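Local coordinates for protein putative acetyl/propionyl-CoA carboxylase, alpha subunit (Methylibium petroleiphilum, PDB 2O1Q) that binds zinc in a cupin-like fold and is probably an acetylacetone dioxygenase, at residues G66-T71 against M75-G80. Sequence-based numbering, arbitrary orientation. Where two conformers were deposited one is given.
Sequences GEYFLT and MDVRGG
Tyr68 and Met75 (selenomethionine) meet in the buried interior of the cupin-like beta fold. Strand 66-71 belongs to the six-stranded antiparallel sheet, between strands 110-118 and 92-96. Strand 75-77 pairs with strand 86-89 in a separate two-stranded sheet. The two strands run roughly antiparallel at 154°, but their axes stay 10.6 Å apart, so the contact is made mainly by side chains.

The main contact is CH-pi. Met75 CE lies over one face of the Tyr68 ring, offset toward its rim. It is 3.4 Å from the ring centroid. Met75 SE sits farther out, 5.0 Å from the same centroid and almost on the ring normal, which makes a Met-aromatic contact. The bend at chi3 (66°) turns the methyl from an otherwise extended chain onto the ring. Tyr68 holds CG between its backbone N and carbonyl carbon (chi1 69°), and the ring reaches across to the second strand.

The remaining contacts are apolar. Leu70 CD1 lies 4.1 Å from Met75 CB, and its other methyl, CD2, packs near the backbone N of Met75. Ala88 of strand 86-89 touches Tyr68, Leu70 and Met75. Val77 has two conformers. In one of them its CG2 methyl makes a looser contact, 4.1 Å from Tyr68 OH, and the side chain comes within about 6 Å of a bound zinc ion, nearest atoms. Replacing Tyr68 with an alanine would probably leave Met75 CE without its aromatic face and open a gap between the sheets.

Arg78, just beyond strand 75-77, forms salt bridges with Asp86 and Glu96. The backbone angles of Gly79 and Gly80 both call for glycine. The chain makes a type I' turn here, closed by Gly80 N to Val77 O at 3.0 Å.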
loop_
_atom_site.group_PDB
_atom_site.type_symbol
_atom_site.label_atom_id
_atom_site.label_comp_id
_atom_site.label_asym_id
_atom_site.label_seq_id
_atom_site.Cartn_x
_atom_site.Cartn_y
_atom_site.Cartn_z
ATOM N N GLY A 66 5.369 -9.550 1.520
ATOM C CA GLY A 66 6.803 -9.367 1.484
ATOM C C GLY A 66 7.353 -9.992 0.240
ATOM O O GLY A 66 6.779 -10.932 -0.283
ATOM N N GLU A 67 8.467 -9.454 -0.253
ATOM C CA GLU A 67 9.092 -9.953 -1.487
ATOM C C GLU A 67 10.595 -10.032 -1.279
ATOM O O GLU A 67 11.206 -9.066 -0.743
ATOM C CB GLU A 67 8.820 -8.984 -2.627
ATOM C CG GLU A 67 7.407 -8.856 -2.953
ATOM C CD GLU A 67 7.171 -7.965 -4.168
ATOM O OE1 GLU A 67 7.720 -8.241 -5.263
ATOM O OE2 GLU A 67 6.310 -7.071 -4.058
ATOM N N TYR A 68 11.218 -11.125 -1.669
ATOM C CA TYR A 68 12.621 -11.302 -1.507
ATOM C C TYR A 68 13.337 -11.645 -2.795
ATOM O O TYR A 68 12.727 -12.196 -3.710
ATOM C CB TYR A 68 12.953 -12.349 -0.444
ATOM C CG TYR A 68 12.601 -13.776 -0.807
ATOM C CD1 TYR A 68 13.430 -14.503 -1.647
ATOM C CD2 TYR A 68 11.464 -14.390 -0.290
ATOM C CE1 TYR A 68 13.088 -15.802 -2.007
ATOM C CE2 TYR A 68 11.155 -15.711 -0.633
ATOM C CZ TYR A 68 12.006 -16.406 -1.490
ATOM O OH TYR A 68 11.646 -17.694 -1.875
ATOM N N PHE A 69 14.613 -11.288 -2.810
ATOM C CA PHE A 69 15.586 -11.624 -3.817
ATOM C C PHE A 69 16.766 -12.277 -3.099
ATOM O O PHE A 69 17.543 -11.622 -2.379
ATOM C CB PHE A 69 15.996 -10.386 -4.570
ATOM C CG PHE A 69 17.008 -10.585 -5.679
ATOM C CD1 PHE A 69 17.384 -11.819 -6.201
ATOM C CD2 PHE A 69 17.616 -9.456 -6.207
ATOM C CE1 PHE A 69 18.340 -11.891 -7.216
ATOM C CE2 PHE A 69 18.530 -9.531 -7.205
ATOM C CZ PHE A 69 18.894 -10.734 -7.728
ATOM N N LEU A 70 16.815 -13.590 -3.182
ATOM C CA LEU A 70 17.940 -14.399 -2.666
ATOM C C LEU A 70 19.061 -14.312 -3.653
ATOM O O LEU A 70 18.952 -14.848 -4.775
ATOM C CB LEU A 70 17.543 -15.824 -2.461
ATOM C CG LEU A 70 18.493 -16.887 -1.919
ATOM C CD1 LEU A 70 18.674 -16.542 -0.439
ATOM C CD2 LEU A 70 17.964 -18.304 -2.182
ATOM N N THR A 71 20.133 -13.588 -3.294
ATOM C CA THR A 71 21.215 -13.336 -4.234
ATOM C C THR A 71 22.293 -14.383 -4.118
ATOM O O THR A 71 23.101 -14.547 -5.046
ATOM C CB THR A 71 21.820 -11.980 -3.998
ATOM O OG1 THR A 71 22.218 -11.924 -2.641
ATOM C CG2 THR A 71 20.814 -10.857 -4.238
HETATM N N MSE A 75 17.706 -21.144 0.683
HETATM C CA MSE A 75 16.756 -20.813 1.759
HETATM C C MSE A 75 15.509 -21.702 1.651
HETATM O O MSE A 75 14.796 -21.694 0.636
HETATM C CB MSE A 75 16.414 -19.310 1.670
HETATM C CG MSE A 75 15.446 -18.855 2.765
HETATM SE SE MSE A 75 14.980 -17.007 2.656
HETATM C CE MSE A 75 14.029 -17.091 1.033
ATOM N N ASP A 76 15.240 -22.416 2.723
ATOM C CA ASP A 76 13.994 -23.100 2.869
ATOM C C ASP A 76 12.917 -22.228 3.562
ATOM O O ASP A 76 13.081 -21.788 4.685
ATOM C CB ASP A 76 14.217 -24.394 3.653
ATOM C CG ASP A 76 14.697 -25.551 2.783
ATOM O OD1 ASP A 76 14.703 -25.438 1.525
ATOM O OD2 ASP A 76 15.068 -26.586 3.380
ATOM N N VAL A 77 11.824 -21.999 2.842
ATOM C CA VAL A 77 10.663 -21.221 3.297
ATOM C C VAL A 77 9.429 -22.129 3.318
ATOM O O VAL A 77 9.262 -22.996 2.467
ATOM C CB VAL A 77 10.397 -19.993 2.390
ATOM C CG1 VAL A 77 9.651 -18.912 3.178
ATOM C CG2 VAL A 77 11.703 -19.436 1.789
ATOM N N ARG A 78 8.569 -21.916 4.305
ATOM C CA ARG A 78 7.372 -22.726 4.499
ATOM C C ARG A 78 7.661 -24.226 4.490
ATOM O O ARG A 78 6.841 -25.023 3.983
ATOM C CB ARG A 78 6.286 -22.325 3.486
ATOM C CG ARG A 78 5.696 -20.971 3.793
ATOM C CD ARG A 78 4.804 -20.383 2.696
ATOM N NE ARG A 78 5.651 -19.885 1.590
ATOM C CZ ARG A 78 5.836 -20.501 0.436
ATOM N NH1 ARG A 78 5.269 -21.661 0.175
ATOM N NH2 ARG A 78 6.624 -19.966 -0.466
ATOM N N GLY A 79 8.815 -24.629 5.045
ATOM C CA GLY A 79 9.224 -26.030 5.035
ATOM C C GLY A 79 10.160 -26.518 3.926
ATOM O O GLY A 79 10.806 -27.560 4.064
ATOM N N GLY A 80 10.315 -25.750 2.861
ATOM C CA GLY A 80 11.156 -26.165 1.778
ATOM C C GLY A 80 10.320 -26.896 0.775
ATOM O O GLY A 80 9.190 -27.309 1.063
#